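Local coordinates for cell wall surface anchor family protein (Streptococcus agalactiae serogroup V, PDB 3TW0) that forms the adhesive tip of the group B streptococcal pilus and, through its magnesium-binding von Willebrand factor A-type domain, probably attaches the bacterium to host surfaces, at residues T101-N109 with I119-E129; K225-L233 with K296-P304. The protein carries 2 engineered substitutions. All blocks are in the same frame, centred on the assembly; numbering follows the deposited sequence.

How the contacts relate
Contact 1 comes first along the chain and is closed before contact 2 opens, so the two neither nest nor cross. In contact 1 the chain leaves strand 97-101, passes through short strand 107-108 and helix 114-122, and folds back with 119-129 against 101-109, a short-range closure over strand 55-61 at the edge of the parallel sheet. Contact 2 spans a much longer excursion: 225-233, after helix 220-223, is met by 296-304, where the chain enters helix 302-312, and the intervening 62 residues include strands of the antiparallel sheet. The contacts do not touch, their nearest atoms being about 11 Å apart, yet the side chains of F231 and E129 lie about 9 Å and about 11 Å from the bound magnesium ion.

Contact 1. Residues T101-N109 with I119-E129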
loop_
_atom_site.group_PDB
_atom_site.type_symbol
_atom_site.label_atom_id
_atom_site.label_comp_id
_atom_site.label_asym_id
_atom_site.label_seq_id
_atom_site.Cartn_x
_atom_site.Cartn_y
_atom_site.Cartn_z
ATOM N N THR A 101 -12.485 -5.451 -12.216
ATOM C CA THR A 101 -12.401 -4.114 -12.748
ATOM C C THR A 101 -12.564 -3.132 -11.597
ATOM O O THR A 101 -13.560 -3.177 -10.857
ATOM C CB THR A 101 -13.496 -3.888 -13.825
ATOM O OG1 THR A 101 -13.264 -4.795 -14.914
ATOM C CG2 THR A 101 -13.470 -2.469 -14.354
ATOM N N THR A 102 -11.577 -2.252 -11.424
ATOM C CA THR A 102 -11.584 -1.295 -10.305
ATOM C C THR A 102 -12.567 -0.192 -10.623
ATOM O O THR A 102 -12.865 0.035 -11.784
ATOM C CB THR A 102 -10.175 -0.665 -10.088
ATOM O OG1 THR A 102 -9.713 -0.085 -11.315
ATOM C CG2 THR A 102 -9.152 -1.734 -9.600
ATOM N N HIS A 103 -13.080 0.475 -9.595
ATOM C CA HIS A 103 -13.739 1.759 -9.749
ATOM C C HIS A 103 -12.756 2.769 -10.364
ATOM O O HIS A 103 -11.566 2.748 -10.074
ATOM C CB HIS A 103 -14.112 2.319 -8.372
ATOM C CG HIS A 103 -15.099 1.494 -7.602
ATOM N ND1 HIS A 103 -16.368 1.210 -8.069
ATOM C CD2 HIS A 103 -15.022 0.943 -6.366
ATOM C CE1 HIS A 103 -17.023 0.511 -7.161
ATOM N NE2 HIS A 103 -16.227 0.328 -6.122
ATOM N N ASN A 104 -13.270 3.678 -11.176
ATOM C CA ASN A 104 -12.466 4.777 -11.715
ATOM C C ASN A 104 -12.621 5.962 -10.790
ATOM O O ASN A 104 -13.494 6.820 -10.971
ATOM C CB ASN A 104 -12.893 5.160 -13.125
ATOM C CG ASN A 104 -11.942 6.148 -13.772
ATOM O OD1 ASN A 104 -10.971 6.581 -13.153
ATOM N ND2 ASN A 104 -12.171 6.448 -15.048
ATOM N N TYR A 105 -11.758 5.993 -9.776
ATOM C CA TYR A 105 -11.796 7.060 -8.805
ATOM C C TYR A 105 -10.610 8.008 -9.044
ATOM O O TYR A 105 -10.235 8.800 -8.167
ATOM C CB TYR A 105 -11.773 6.478 -7.379
ATOM C CG TYR A 105 -13.058 5.781 -6.913
ATOM C CD1 TYR A 105 -14.314 6.103 -7.446
ATOM C CD2 TYR A 105 -13.002 4.836 -5.905
ATOM C CE1 TYR A 105 -15.480 5.458 -6.979
ATOM C CE2 TYR A 105 -14.130 4.186 -5.439
ATOM C CZ TYR A 105 -15.364 4.506 -5.964
ATOM O OH TYR A 105 -16.463 3.853 -5.466
ATOM N N SER A 106 -10.031 7.933 -10.241
ATOM C CA SER A 106 -8.824 8.706 -10.537
ATOM C C SER A 106 -9.018 9.709 -11.692
ATOM O O SER A 106 -9.904 9.542 -12.553
ATOM C CB SER A 106 -7.653 7.763 -10.803
ATOM O OG SER A 106 -7.329 7.035 -9.614
ATOM N N TYR A 107 -8.202 10.764 -11.662
ATOM C CA TYR A 107 -7.993 11.633 -12.815
ATOM C C TYR A 107 -6.496 11.832 -13.032
ATOM O O TYR A 107 -5.853 12.592 -12.316
ATOM C CB TYR A 107 -8.713 12.971 -12.675
ATOM C CG TYR A 107 -9.005 13.569 -14.017
ATOM C CD1 TYR A 107 -10.227 13.319 -14.648
ATOM C CD2 TYR A 107 -8.053 14.332 -14.693
ATOM C CE1 TYR A 107 -10.504 13.825 -15.885
ATOM C CE2 TYR A 107 -8.325 14.844 -15.965
ATOM C CZ TYR A 107 -9.566 14.575 -16.541
ATOM O OH TYR A 107 -9.890 15.063 -17.781
ATOM N N LEU A 108 -5.964 11.160 -14.049
ATOM C CA LEU A 108 -4.529 10.890 -14.138
ATOM C C LEU A 108 -3.748 11.890 -14.996
ATOM O O LEU A 108 -2.536 11.755 -15.155
ATOM C CB LEU A 108 -4.291 9.446 -14.607
ATOM C CG LEU A 108 -4.825 8.340 -13.672
ATOM C CD1 LEU A 108 -4.780 6.928 -14.325
ATOM C CD2 LEU A 108 -4.013 8.345 -12.376
ATOM N N ASN A 109 -4.454 12.881 -15.533
ATOM C CA ASN A 109 -3.845 13.995 -16.256
ATOM C C ASN A 109 -3.965 15.326 -15.512
ATOM O O ASN A 109 -5.054 15.740 -15.087
ATOM C CB ASN A 109 -4.455 14.118 -17.633
ATOM C CG ASN A 109 -4.418 12.822 -18.377
ATOM O OD1 ASN A 109 -5.453 12.347 -18.849
ATOM N ND2 ASN A 109 -3.227 12.220 -18.483
ATOM N N ILE A 119 -14.981 16.627 -13.617
ATOM C CA ILE A 119 -14.900 15.168 -13.756
ATOM C C ILE A 119 -14.096 14.589 -12.589
ATOM O O ILE A 119 -14.542 13.635 -11.938
ATOM C CB ILE A 119 -14.231 14.738 -15.060
ATOM C CG1 ILE A 119 -15.081 15.162 -16.249
ATOM C CG2 ILE A 119 -14.067 13.243 -15.092
ATOM C CD1 ILE A 119 -14.295 15.235 -17.529
ATOM N N LEU A 120 -12.926 15.174 -12.334
ATOM C CA LEU A 120 -12.084 14.765 -11.181
ATOM C C LEU A 120 -12.899 14.717 -9.883
ATOM O O LEU A 120 -12.985 13.673 -9.225
ATOM C CB LEU A 120 -10.864 15.690 -11.073
ATOM C CG LEU A 120 -9.753 15.395 -10.077
ATOM C CD1 LEU A 120 -8.467 16.069 -10.538
ATOM C CD2 LEU A 120 -10.175 15.843 -8.699
ATOM N N LYS A 121 -13.560 15.825 -9.553
ATOM C CA LYS A 121 -14.310 15.914 -8.312
ATOM C C LYS A 121 -15.493 14.913 -8.251
ATOM O O LYS A 121 -15.801 14.419 -7.173
ATOM C CB LYS A 121 -14.801 17.342 -8.069
ATOM C CG LYS A 121 -13.714 18.405 -7.887
ATOM C CD LYS A 121 -14.342 19.777 -7.603
ATOM C CE LYS A 121 -14.906 19.778 -6.195
ATOM N NZ LYS A 121 -15.767 20.974 -5.842
ATOM N N SER A 122 -16.121 14.610 -9.394
ATOM C CA SER A 122 -17.188 13.586 -9.466
ATOM C C SER A 122 -16.645 12.173 -9.188
ATOM O O SER A 122 -17.378 11.267 -8.782
ATOM C CB SER A 122 -17.891 13.607 -10.831
ATOM O OG SER A 122 -17.149 12.894 -11.829
ATOM N N ARG A 123 -15.352 11.985 -9.403
ATOM C CA ARG A 123 -14.735 10.686 -9.177
ATOM C C ARG A 123 -14.183 10.471 -7.747
ATOM O O ARG A 123 -13.671 9.383 -7.431
ATOM C CB ARG A 123 -13.646 10.480 -10.200
ATOM C CG ARG A 123 -14.198 10.216 -11.585
ATOM C CD ARG A 123 -13.086 9.843 -12.503
ATOM N NE ARG A 123 -13.538 9.839 -13.882
ATOM C CZ ARG A 123 -12.730 9.847 -14.934
ATOM N NH1 ARG A 123 -11.423 9.876 -14.783
ATOM N NH2 ARG A 123 -13.238 9.819 -16.150
ATOM N N ILE A 124 -14.321 11.482 -6.890
ATOM C CA ILE A 124 -13.866 11.392 -5.509
ATOM C C ILE A 124 -14.821 10.474 -4.715
ATOM O O ILE A 124 -15.954 10.844 -4.461
ATOM C CB ILE A 124 -13.809 12.806 -4.852
ATOM C CG1 ILE A 124 -12.711 13.681 -5.464
ATOM C CG2 ILE A 124 -13.596 12.729 -3.343
ATOM C CD1 ILE A 124 -12.866 15.147 -5.081
ATOM N N PRO A 125 -14.366 9.273 -4.313
ATOM C CA PRO A 125 -15.229 8.458 -3.450
ATOM C C PRO A 125 -15.366 9.042 -2.024
ATOM O O PRO A 125 -14.468 9.763 -1.538
ATOM C CB PRO A 125 -14.481 7.135 -3.387
ATOM C CG PRO A 125 -13.021 7.548 -3.459
ATOM C CD PRO A 125 -13.038 8.647 -4.515
ATOM N N LYS A 126 -16.475 8.701 -1.359
ATOM C CA LYS A 126 -16.779 9.142 -0.003
ATOM C C LYS A 126 -16.941 7.909 0.876
ATOM O O LYS A 126 -17.318 7.999 2.045
ATOM C CB LYS A 126 -18.074 9.980 0.001
ATOM C CG LYS A 126 -18.018 11.262 -0.871
ATOM C CD LYS A 126 -17.190 12.351 -0.201
ATOM C CE LYS A 126 -17.167 13.654 -1.006
ATOM N NZ LYS A 126 -18.440 14.414 -0.873
ATOM N N GLU A 127 -16.667 6.743 0.305
ATOM C CA GLU A 127 -16.775 5.495 1.050
ATOM C C GLU A 127 -15.754 4.527 0.485
ATOM O O GLU A 127 -15.341 4.683 -0.665
ATOM C CB GLU A 127 -18.231 4.935 0.963
ATOM C CG GLU A 127 -18.520 3.673 1.813
ATOM C CD GLU A 127 -18.263 3.878 3.305
ATOM O OE1 GLU A 127 -19.185 4.319 4.034
ATOM O OE2 GLU A 127 -17.130 3.612 3.760
ATOM N N ALA A 128 -15.344 3.552 1.309
ATOM C CA ALA A 128 -14.467 2.431 0.920
ATOM C C ALA A 128 -15.219 1.072 1.029
ATOM O O ALA A 128 -16.327 1.029 1.578
ATOM C CB ALA A 128 -13.213 2.440 1.787
ATOM N N GLU A 129 -14.636 -0.022 0.523
ATOM C CA GLU A 129 -15.331 -1.335 0.502
ATOM C C GLU A 129 -15.583 -1.926 1.882
ATOM O O GLU A 129 -14.845 -1.657 2.841
ATOM C CB GLU A 129 -14.611 -2.400 -0.337
ATOM C CG GLU A 129 -14.325 -2.077 -1.810
ATOM C CD GLU A 129 -15.536 -1.722 -2.648
ATOM O OE1 GLU A 129 -16.699 -2.062 -2.287
ATOM O OE2 GLU A 129 -15.311 -1.058 -3.681
HETATM O O HOH W 1 -16.148 2.631 -3.121
#
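The packing of 101-109 on 119-129 belongs to the von Willebrand factor A-type domain, and its E129 end approaches the magnesium site, with the side chain about 9 Å from that of the magnesium-binding S20. There H103 NE2 donates to E129 OE2 at 3.0 Å, the carboxylate lying nearly coplanar with the imidazole but the N-H bent to 134°. Y105 is sandwiched. P125 CB sits over one face of its ring, 3.6 Å from the centroid in a CH-pi contact, and H103 CB lies over the opposite face; the compact proline ring presents C-H groups to the flat phenol face. A water joins Y105 OH to E127 O, weakly at the carbonyl end.

Farther along, R123 reaches out with its chain extended from CG to NE (chi2 -172°, chi3 -169°), which brings NH1 to S106 O at 2.7 Å in the guanidinium plane. The long arginine thus ties a loop carbonyl to the segment that follows helix 114-122. N104 ND2 lies over one guanidinium face, 3.4 Å from R123 CZ, and I119 CG2 over the other. Y107 adds an apolar grip, its CB 3.7 Å from L120 CG, while its CE1 side meets I119 CG2 at the ring edge.

Beneath this layer L120 packs against I45 of helix 33-48 and against V56 and L58 of strand 55-61. That strand also pairs with Y107 through L58, so the contact lies along the outer edge of the parallel sheet.

Contact 2. Residues K225-L233 with K296-P304; sequences KGDGESFKL and KQIKTHGEP
F231 has chi1 177°, its CG opposite the backbone N, which carries the ring back to T300 although CB points away from 296-304; H301, at chi1 -62°, turns its imidazole into the loop of 225-233. T300 CB lies over one face of the phenyl, offset toward the rim and 4.0 Å from the centroid, and T300 CG2 comes within 3.4 Å of F231 CE2. Two backbone hydrogen bonds fasten the two segments: H301 N gives to F231 O at 2.9 Å, and L233 N to K299 O at 2.7 Å. They flank the single beta bridge of K232 with T300.

Backbone atoms make up much of the imidazole's surroundings. S230 O lies near its plane, 3.2 Å from H301 CD2, and G226 CA is 3.4 Å from H301 CE1, a fit that leaves no room for a side chain at G226. A water in the ring plane links H301 NE2 to K232 O, while H301 ND1 is hydrogen-bonded to S179 OG. L233 CD2 is 3.7 Å from H301 NE2, and its other methyl rests on I298 CG2: a branched aliphatic residue can serve both neighbours.

T300 OG1 accepts from E303 N, a capping bond in the turn that leads into helix 302-312. A single beta bridge thus ties the loop to the approach to this helix, with the F231 side chain about 9 Å from the bound magnesium ion.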
loop_
_atom_site.group_PDB
_atom_site.type_symbol
_atom_site.label_atom_id
_atom_site.label_comp_id
_atom_site.label_asym_id
_atom_site.label_seq_id
_atom_site.Cartn_x
_atom_site.Cartn_y
_atom_site.Cartn_z
ATOM N N LYS A 225 4.862 -7.703 -1.795
ATOM C CA LYS A 225 4.839 -8.182 -0.392
ATOM C C LYS A 225 3.566 -7.716 0.280
ATOM O O LYS A 225 3.076 -6.604 0.014
ATOM C CB LYS A 225 6.056 -7.664 0.420
ATOM C CG LYS A 225 7.429 -8.143 -0.086
ATOM C CD LYS A 225 7.573 -9.646 -0.090
ATOM C CE LYS A 225 8.918 -10.088 -0.652
ATOM N NZ LYS A 225 9.391 -11.451 -0.122
ATOM N N GLY A 226 3.034 -8.539 1.174
ATOM C CA GLY A 226 1.784 -8.180 1.850
ATOM C C GLY A 226 0.554 -8.388 0.980
ATOM O O GLY A 226 0.655 -8.477 -0.240
ATOM N N ASP A 227 -0.595 -8.509 1.639
ATOM C CA ASP A 227 -1.898 -8.651 0.992
ATOM C C ASP A 227 -2.978 -7.807 1.672
ATOM O O ASP A 227 -4.162 -8.110 1.527
ATOM C CB ASP A 227 -2.341 -10.128 0.981
ATOM C CG ASP A 227 -2.490 -10.726 2.390
ATOM O OD1 ASP A 227 -2.285 -10.027 3.403
ATOM O OD2 ASP A 227 -2.818 -11.922 2.473
ATOM N N GLY A 228 -2.584 -6.763 2.407
ATOM C CA GLY A 228 -3.531 -6.014 3.235
ATOM C C GLY A 228 -3.798 -6.533 4.656
ATOM O O GLY A 228 -4.541 -5.937 5.403
ATOM N N GLU A 229 -3.185 -7.641 5.036
ATOM C CA GLU A 229 -3.447 -8.276 6.322
ATOM C C GLU A 229 -2.880 -7.387 7.456
ATOM O O GLU A 229 -3.523 -7.197 8.487
ATOM C CB GLU A 229 -2.795 -9.679 6.282
ATOM C CG GLU A 229 -2.827 -10.535 7.558
ATOM C CD GLU A 229 -4.159 -11.242 7.780
ATOM O OE1 GLU A 229 -4.594 -11.995 6.866
ATOM O OE2 GLU A 229 -4.763 -11.045 8.863
ATOM N N SER A 230 -1.706 -6.781 7.226
ATOM C CA SER A 230 -0.987 -6.103 8.311
ATOM C C SER A 230 0.116 -5.136 7.846
ATOM O O SER A 230 0.720 -5.310 6.813
ATOM C CB SER A 230 -0.401 -7.142 9.306
ATOM O OG SER A 230 0.298 -6.502 10.376
ATOM N N PHE A 231 0.331 -4.097 8.642
ATOM C CA PHE A 231 1.499 -3.252 8.529
ATOM C C PHE A 231 2.773 -4.101 8.690
ATOM O O PHE A 231 3.797 -3.810 8.077
ATOM C CB PHE A 231 1.414 -2.201 9.637
ATOM C CG PHE A 231 2.588 -1.280 9.696
ATOM C CD1 PHE A 231 2.727 -0.250 8.770
ATOM C CD2 PHE A 231 3.532 -1.403 10.719
ATOM C CE1 PHE A 231 3.815 0.637 8.857
ATOM C CE2 PHE A 231 4.610 -0.524 10.808
ATOM C CZ PHE A 231 4.758 0.487 9.865
ATOM N N LYS A 232 2.699 -5.156 9.500
ATOM C CA LYS A 232 3.867 -5.985 9.788
ATOM C C LYS A 232 4.034 -7.141 8.820
ATOM O O LYS A 232 3.059 -7.651 8.299
ATOM C CB LYS A 232 3.795 -6.546 11.224
ATOM C CG LYS A 232 4.081 -5.500 12.325
ATOM C CD LYS A 232 4.113 -6.138 13.742
ATOM C CE LYS A 232 2.738 -6.148 14.445
ATOM N NZ LYS A 232 1.710 -7.064 13.798
ATOM N N LEU A 233 5.280 -7.540 8.576
ATOM C CA LEU A 233 5.559 -8.830 7.979
ATOM C C LEU A 233 5.799 -9.789 9.132
ATOM O O LEU A 233 6.278 -9.359 10.200
ATOM C CB LEU A 233 6.788 -8.738 7.080
ATOM C CG LEU A 233 6.549 -7.962 5.776
ATOM C CD1 LEU A 233 7.846 -7.424 5.196
ATOM C CD2 LEU A 233 5.762 -8.812 4.719
ATOM N N LYS A 296 20.224 -8.204 7.997
ATOM C CA LYS A 296 19.178 -7.222 7.752
ATOM C C LYS A 296 17.854 -7.962 7.596
ATOM O O LYS A 296 17.811 -8.977 6.870
ATOM C CB LYS A 296 19.467 -6.457 6.447
ATOM C CG LYS A 296 18.410 -5.376 6.077
ATOM C CD LYS A 296 18.404 -4.229 7.115
ATOM C CE LYS A 296 17.099 -3.490 7.107
ATOM N NZ LYS A 296 17.038 -2.268 7.972
ATOM N N GLN A 297 16.798 -7.429 8.229
ATOM C CA GLN A 297 15.425 -7.958 8.096
ATOM C C GLN A 297 14.411 -6.851 7.869
ATOM O O GLN A 297 14.361 -5.856 8.634
ATOM C CB GLN A 297 15.003 -8.778 9.319
ATOM C CG GLN A 297 15.713 -10.140 9.503
ATOM C CD GLN A 297 15.310 -10.837 10.802
ATOM O OE1 GLN A 297 15.584 -12.022 11.005
ATOM N NE2 GLN A 297 14.663 -10.106 11.683
ATOM N N ILE A 298 13.606 -7.010 6.821
ATOM C CA ILE A 298 12.485 -6.089 6.570
ATOM C C ILE A 298 11.298 -6.660 7.346
ATOM O O ILE A 298 10.973 -7.826 7.178
ATOM C CB ILE A 298 12.193 -5.970 5.054
ATOM C CG1 ILE A 298 13.458 -5.534 4.282
ATOM C CG2 ILE A 298 10.981 -5.086 4.757
ATOM C CD1 ILE A 298 13.985 -4.138 4.624
ATOM N N LYS A 299 10.678 -5.862 8.219
ATOM C CA LYS A 299 9.625 -6.373 9.121
ATOM C C LYS A 299 8.305 -5.618 9.030
ATOM O O LYS A 299 7.304 -6.027 9.643
ATOM C CB LYS A 299 10.126 -6.361 10.570
ATOM C CG LYS A 299 11.402 -7.188 10.811
ATOM C CD LYS A 299 12.097 -6.802 12.127
ATOM C CE LYS A 299 12.821 -7.993 12.704
ATOM N NZ LYS A 299 14.213 -7.668 13.209
ATOM N N THR A 300 8.291 -4.512 8.283
ATOM C CA THR A 300 7.043 -3.788 7.989
ATOM C C THR A 300 6.907 -3.349 6.516
ATOM O O THR A 300 7.856 -3.421 5.745
ATOM C CB THR A 300 6.935 -2.519 8.829
ATOM O OG1 THR A 300 7.948 -1.597 8.398
ATOM C CG2 THR A 300 7.098 -2.838 10.324
ATOM N N HIS A 301 5.743 -2.844 6.137
ATOM C CA HIS A 301 5.592 -2.244 4.816
ATOM C C HIS A 301 6.011 -0.789 4.811
ATOM O O HIS A 301 6.286 -0.232 3.759
ATOM C CB HIS A 301 4.156 -2.466 4.271
ATOM C CG HIS A 301 3.847 -3.916 4.112
ATOM N ND1 HIS A 301 4.313 -4.656 3.045
ATOM C CD2 HIS A 301 3.273 -4.798 4.961
ATOM C CE1 HIS A 301 3.974 -5.924 3.207
ATOM N NE2 HIS A 301 3.349 -6.037 4.367
ATOM N N GLY A 302 6.075 -0.193 5.997
ATOM C CA GLY A 302 6.443 1.218 6.143
ATOM C C GLY A 302 7.868 1.424 5.685
ATOM O O GLY A 302 8.152 2.313 4.896
ATOM N N GLU A 303 8.771 0.567 6.150
ATOM C CA GLU A 303 10.157 0.738 5.819
ATOM C C GLU A 303 10.459 0.686 4.307
ATOM O O GLU A 303 11.085 1.607 3.770
ATOM C CB GLU A 303 11.085 -0.173 6.651
ATOM C CG GLU A 303 12.560 0.106 6.330
ATOM C CD GLU A 303 13.548 -0.881 6.942
ATOM O OE1 GLU A 303 13.122 -1.913 7.494
ATOM O OE2 GLU A 303 14.775 -0.611 6.870
ATOM N N PRO A 304 10.023 -0.384 3.600
ATOM C CA PRO A 304 10.365 -0.331 2.179
ATOM C C PRO A 304 9.709 0.843 1.487
ATOM O O PRO A 304 10.312 1.406 0.562
ATOM C CB PRO A 304 9.858 -1.690 1.625
ATOM C CG PRO A 304 8.919 -2.223 2.722
ATOM C CD PRO A 304 9.529 -1.717 3.995
HETATM O O HOH W 2 2.152 -8.249 5.688
#